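Local coordinates for CD160 antigen (Homo sapiens, PDB 6NGG), which acts as an immune-cell receptor that binds MHC class I molecules and TNFRSF14 and delivers stimulatory or inhibitory signals regulating cell activation, at residues 4-9 with 85-90; 18-23 with 67-72. The protein carries 1 engineered substitution. All blocks are in the same frame, centred on the assembly; numbering follows the deposited sequence.

Interaction 1: 4-9 with 85-90; sequences ITSSAS and YQCCAR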
loop_
_atom_site.group_PDB
_atom_site.type_symbol
_atom_site.label_atom_id
_atom_site.label_comp_id
_atom_site.label_asym_id
_atom_site.label_seq_id
_atom_site.Cartn_x
_atom_site.Cartn_y
_atom_site.Cartn_z
ATOM N N ILE A 4 9.826 0.996 0.274
ATOM C CA ILE A 4 8.370 1.172 0.518
ATOM C C ILE A 4 8.127 1.189 1.992
ATOM O O ILE A 4 8.624 0.314 2.649
ATOM C CB ILE A 4 7.538 0.003 -0.041
ATOM C CG1 ILE A 4 7.912 -0.316 -1.454
ATOM C CG2 ILE A 4 6.058 0.371 0.005
ATOM C CD1 ILE A 4 6.961 -1.333 -2.088
ATOM N N THR A 5 7.416 2.192 2.525
ATOM C CA THR A 5 7.082 2.247 3.909
ATOM C C THR A 5 5.586 2.041 4.066
ATOM O O THR A 5 4.797 2.329 3.133
ATOM C CB THR A 5 7.503 3.570 4.555
ATOM O OG1 THR A 5 6.896 4.671 3.892
ATOM C CG2 THR A 5 8.981 3.701 4.491
ATOM N N SER A 6 5.206 1.556 5.221
ATOM C CA SER A 6 3.810 1.200 5.513
ATOM C C SER A 6 3.301 1.944 6.724
ATOM O O SER A 6 4.033 2.165 7.680
ATOM C CB SER A 6 3.703 -0.249 5.794
ATOM O OG SER A 6 4.066 -0.904 4.628
ATOM N N SER A 7 2.075 2.406 6.643
ATOM C CA SER A 7 1.463 3.082 7.757
ATOM C C SER A 7 -0.067 2.951 7.761
ATOM O O SER A 7 -0.683 2.344 6.859
ATOM C CB SER A 7 1.890 4.557 7.740
ATOM O OG SER A 7 1.460 5.197 6.567
ATOM N N ALA A 8 -0.693 3.512 8.794
ATOM C CA ALA A 8 -2.146 3.395 8.953
ATOM C C ALA A 8 -2.658 4.588 9.733
ATOM O O ALA A 8 -1.904 5.125 10.516
ATOM C CB ALA A 8 -2.441 2.110 9.665
ATOM N N SER A 9 -3.864 5.086 9.404
ATOM C CA SER A 9 -4.539 6.135 10.115
ATOM C C SER A 9 -6.015 5.687 10.256
ATOM O O SER A 9 -6.473 4.797 9.519
ATOM C CB SER A 9 -4.423 7.500 9.367
ATOM O OG SER A 9 -5.211 7.483 8.181
ATOM N N TYR A 85 -1.064 -8.270 5.766
ATOM C CA TYR A 85 -1.001 -7.423 4.601
ATOM C C TYR A 85 0.443 -7.053 4.233
ATOM O O TYR A 85 1.330 -7.045 5.055
ATOM C CB TYR A 85 -1.761 -6.117 4.879
ATOM C CG TYR A 85 -3.263 -6.219 5.081
ATOM C CD1 TYR A 85 -3.817 -6.643 6.320
ATOM C CD2 TYR A 85 -4.141 -5.904 4.074
ATOM C CE1 TYR A 85 -5.193 -6.692 6.511
ATOM C CE2 TYR A 85 -5.533 -5.932 4.273
ATOM C CZ TYR A 85 -6.051 -6.383 5.495
ATOM O OH TYR A 85 -7.425 -6.445 5.717
ATOM N N GLN A 86 0.633 -6.693 2.981
ATOM C CA GLN A 86 1.915 -6.240 2.484
ATOM C C GLN A 86 1.705 -5.282 1.344
ATOM O O GLN A 86 0.914 -5.558 0.428
ATOM C CB GLN A 86 2.753 -7.432 2.021
ATOM C CG GLN A 86 4.195 -7.034 1.730
ATOM C CD GLN A 86 5.096 -8.159 1.257
ATOM O OE1 GLN A 86 6.280 -8.177 1.654
ATOM N NE2 GLN A 86 4.596 -9.077 0.435
ATOM N N CYS A 87 2.428 -4.179 1.439
ATOM C CA CYS A 87 2.591 -3.174 0.365
ATOM C C CYS A 87 3.707 -3.652 -0.578
ATOM O O CYS A 87 4.815 -3.999 -0.117
ATOM C CB CYS A 87 3.051 -1.834 0.953
ATOM S SG CYS A 87 1.844 -0.992 2.044
ATOM N N CYS A 88 3.461 -3.560 -1.895
ATOM C CA CYS A 88 4.459 -3.877 -2.891
ATOM C C CYS A 88 4.477 -2.866 -4.033
ATOM O O CYS A 88 3.532 -2.101 -4.241
ATOM C CB CYS A 88 4.168 -5.306 -3.405
ATOM S SG CYS A 88 4.478 -6.540 -2.087
ATOM N N ALA A 89 5.561 -2.849 -4.783
ATOM C CA ALA A 89 5.567 -2.068 -6.025
ATOM C C ALA A 89 6.448 -2.714 -7.063
ATOM O O ALA A 89 7.429 -3.407 -6.716
ATOM C CB ALA A 89 5.940 -0.614 -5.762
ATOM N N ARG A 90 6.133 -2.453 -8.322
ATOM C CA ARG A 90 6.776 -3.073 -9.425
ATOM C C ARG A 90 7.010 -2.117 -10.560
ATOM O O ARG A 90 6.076 -1.442 -11.001
ATOM C CB ARG A 90 5.945 -4.278 -9.921
ATOM C CG ARG A 90 6.736 -5.012 -10.993
ATOM C CD ARG A 90 6.013 -6.165 -11.638
ATOM N NE ARG A 90 4.831 -5.635 -12.309
ATOM C CZ ARG A 90 3.684 -6.293 -12.443
ATOM N NH1 ARG A 90 3.562 -7.552 -11.976
ATOM N NH2 ARG A 90 2.659 -5.686 -13.051
HETATM O O HOH W 1 3.974 -3.500 3.736
#
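I4 lays its two branches over C87 and the backbone that follows it. The CG2 methyl, anti to the backbone N, meets C87 CB at 3.8 Å. The longer branch runs in the other direction along strand 85-90. Its end, I4 CD1, lies 3.4 Å from A89 N and 3.9 Å from A89 CB, so it rests on the C88-A89 peptide as well as on a methyl. L98 touches I4 too. S6 makes the polar half of the contact. Its hydroxyl OG stands 3.4 Å from C87 SG, without a direct hydrogen bond to C87. One water joins the two strands instead: it lies 2.7 Å from S6 OG and accepts the backbone N-H of C87, with C87 N at 2.9 Å. The water is thus the acceptor for C87 N, and S6 OG holds the water from the other strand. This is the interior of an immunoglobulin-like beta sandwich. Strand 4-9 belongs to the three-stranded sheet and strand 85-90 to the five-stranded one. Their axes come within 7.6 Å, at 149° between chain directions, a spacing set by side chains and not by backbone pairing. C87 crosses the same gap covalently, through its disulfide to C19.

Interaction 2: 18-23 with 67-72; sequences ICTVWH and SSQLMF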
loop_
_atom_site.group_PDB
_atom_site.type_symbol
_atom_site.label_atom_id
_atom_site.label_comp_id
_atom_site.label_asym_id
_atom_site.label_seq_id
_atom_site.Cartn_x
_atom_site.Cartn_y
_atom_site.Cartn_z
ATOM N N ILE A 18 -1.886 2.549 4.338
ATOM C CA ILE A 18 -1.086 3.453 3.497
ATOM C C ILE A 18 0.282 2.847 3.111
ATOM O O ILE A 18 1.092 2.470 3.945
ATOM C CB ILE A 18 -0.931 4.813 4.171
ATOM C CG1 ILE A 18 -2.329 5.361 4.641
ATOM C CG2 ILE A 18 -0.191 5.796 3.291
ATOM C CD1 ILE A 18 -2.292 6.424 5.707
ATOM N N CYS A 19 0.534 2.793 1.820
ATOM C CA CYS A 19 1.808 2.362 1.261
ATOM C C CYS A 19 2.508 3.568 0.568
ATOM O O CYS A 19 1.848 4.271 -0.179
ATOM C CB CYS A 19 1.549 1.353 0.211
ATOM S SG CYS A 19 0.649 -0.146 0.668
ATOM N N THR A 20 3.812 3.755 0.823
ATOM C CA THR A 20 4.569 4.906 0.337
ATOM C C THR A 20 5.862 4.425 -0.239
ATOM O O THR A 20 6.662 3.746 0.448
ATOM C CB THR A 20 4.834 5.922 1.433
ATOM O OG1 THR A 20 3.637 6.171 2.074
ATOM C CG2 THR A 20 5.354 7.219 0.870
ATOM N N VAL A 21 5.984 4.613 -1.522
ATOM C CA VAL A 21 7.231 4.398 -2.216
ATOM C C VAL A 21 8.041 5.678 -2.215
ATOM O O VAL A 21 7.561 6.696 -2.605
ATOM C CB VAL A 21 6.982 3.983 -3.695
ATOM C CG1 VAL A 21 8.290 3.796 -4.426
ATOM C CG2 VAL A 21 6.103 2.753 -3.784
ATOM N N TRP A 22 9.284 5.558 -1.804
ATOM C CA TRP A 22 10.244 6.632 -1.810
ATOM C C TRP A 22 11.185 6.437 -2.998
ATOM O O TRP A 22 11.589 5.294 -3.337
ATOM C CB TRP A 22 11.048 6.658 -0.520
ATOM C CG TRP A 22 10.109 6.849 0.661
ATOM C CD1 TRP A 22 9.387 5.894 1.290
ATOM C CD2 TRP A 22 9.768 8.081 1.261
ATOM N NE1 TRP A 22 8.605 6.446 2.275
ATOM C CE2 TRP A 22 8.807 7.801 2.269
ATOM C CE3 TRP A 22 10.078 9.428 0.971
ATOM C CZ2 TRP A 22 8.181 8.825 3.030
ATOM C CZ3 TRP A 22 9.472 10.445 1.740
ATOM C CH2 TRP A 22 8.568 10.125 2.788
ATOM N N HIS A 23 11.475 7.546 -3.643
ATOM C CA HIS A 23 12.208 7.542 -4.896
ATOM C C HIS A 23 12.864 8.880 -5.126
ATOM O O HIS A 23 12.477 9.847 -4.572
ATOM C CB HIS A 23 11.242 7.241 -6.032
ATOM C CG HIS A 23 10.000 8.085 -6.069
ATOM N ND1 HIS A 23 9.987 9.377 -6.527
ATOM C CD2 HIS A 23 8.703 7.759 -5.825
ATOM C CE1 HIS A 23 8.747 9.847 -6.490
ATOM N NE2 HIS A 23 7.947 8.856 -6.111
ATOM N N SER A 67 8.312 10.954 -3.245
ATOM C CA SER A 67 7.454 9.884 -2.819
ATOM C C SER A 67 6.099 9.758 -3.547
ATOM O O SER A 67 5.581 10.651 -4.144
ATOM C CB SER A 67 7.206 9.999 -1.275
ATOM O OG SER A 67 6.395 11.146 -1.030
ATOM N N SER A 68 5.540 8.573 -3.444
ATOM C CA SER A 68 4.246 8.306 -4.052
ATOM C C SER A 68 3.439 7.463 -3.098
ATOM O O SER A 68 3.981 6.445 -2.602
ATOM C CB SER A 68 4.481 7.504 -5.334
ATOM O OG SER A 68 5.096 8.273 -6.376
ATOM N N GLN A 69 2.137 7.761 -2.969
ATOM C CA GLN A 69 1.338 7.114 -1.962
ATOM C C GLN A 69 0.157 6.363 -2.523
ATOM O O GLN A 69 -0.499 6.860 -3.448
ATOM C CB GLN A 69 0.862 8.129 -0.956
ATOM C CG GLN A 69 0.191 7.525 0.250
ATOM C CD GLN A 69 -0.496 8.597 1.064
ATOM O OE1 GLN A 69 0.153 9.293 1.867
ATOM N NE2 GLN A 69 -1.821 8.732 0.882
ATOM N N LEU A 70 -0.099 5.192 -1.941
ATOM C CA LEU A 70 -1.357 4.419 -2.171
ATOM C C LEU A 70 -2.117 4.274 -0.864
ATOM O O LEU A 70 -1.542 3.894 0.157
ATOM C CB LEU A 70 -1.080 3.073 -2.726
ATOM C CG LEU A 70 -2.171 1.988 -2.674
ATOM C CD1 LEU A 70 -3.297 2.439 -3.538
ATOM C CD2 LEU A 70 -1.675 0.700 -3.217
ATOM N N MET A 71 -3.411 4.586 -0.880
ATOM C CA MET A 71 -4.231 4.475 0.372
ATOM C C MET A 71 -5.423 3.576 0.069
ATOM O O MET A 71 -6.113 3.777 -0.979
ATOM C CB MET A 71 -4.629 5.840 0.932
ATOM C CG MET A 71 -5.607 5.773 2.117
ATOM S SD MET A 71 -6.215 7.361 2.739
ATOM C CE MET A 71 -4.657 7.936 3.230
ATOM N N PHE A 72 -5.530 2.489 0.838
ATOM C CA PHE A 72 -6.659 1.593 0.768
ATOM C C PHE A 72 -7.543 1.889 1.980
ATOM O O PHE A 72 -7.072 1.835 3.119
ATOM C CB PHE A 72 -6.179 0.170 0.771
ATOM C CG PHE A 72 -7.275 -0.834 0.819
ATOM C CD1 PHE A 72 -8.132 -0.976 -0.260
ATOM C CD2 PHE A 72 -7.413 -1.688 1.919
ATOM C CE1 PHE A 72 -9.129 -1.939 -0.268
ATOM C CE2 PHE A 72 -8.433 -2.638 1.916
ATOM C CZ PHE A 72 -9.314 -2.726 0.847
#
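W22 turns one face of its indole to strand 67-72, and S67 CB sits over the six-membered ring, 3.9 Å from its centroid and 20° off the normal, a CH-pi contact. T20 CG2 lies over the rim of that same face. The indole NE1 is hydrogen-bonded outside the pair, to T5. H23 folds back over the strand: chi1 of 51° sets the imidazole between its own N and carbonyl carbon. S67 N then lies above one ring face, while S68 OG lies at the edge, 2.9 Å from H23 NE2. That is a hydrogen bond in which either could donate. S68 OG is also held by R56. From this end an antiparallel ladder runs along the two strands, in the three-stranded sheet of the immunoglobulin-like sandwich. C19 pairs with L70, and V21 with S68, each through two backbone bonds. The bond from L70 N to C19 O is nearly straight, 2.8 Å and 175° at the hydrogen; those of the V21-S68 pair are more bent. At the other end, on the face carrying W22, T20 and Q69, I18 and M71 run alongside each other, with I18 CD1 3.7 Å from M71 CE. The other branch, I18 CG2, crosses Q69 at an angle, 3.5 Å from Q69 CG. C19, V21, S68 and L70 point to the opposite face, toward the sandwich interior.

How the interactions relate
The two contacts meet at the C19-C87 disulfide, which takes one cysteine from each. Interaction 1 is a buried contact between the two sheets. Interaction 2 lies within one sheet and is partly buried, with one face in the core and the other partly exposed. Their chemistry differs accordingly: apolar packing and a bridging water in the first, a backbone ladder flanked by side-chain contacts in the second. Segments 4-9 and 18-23 are neighbours in the same sheet, joined by a probable hydrogen bond from T5 N to T20 O. A89 also packs on V21. Both segments of interaction 2 fall between those of interaction 1 in the sequence.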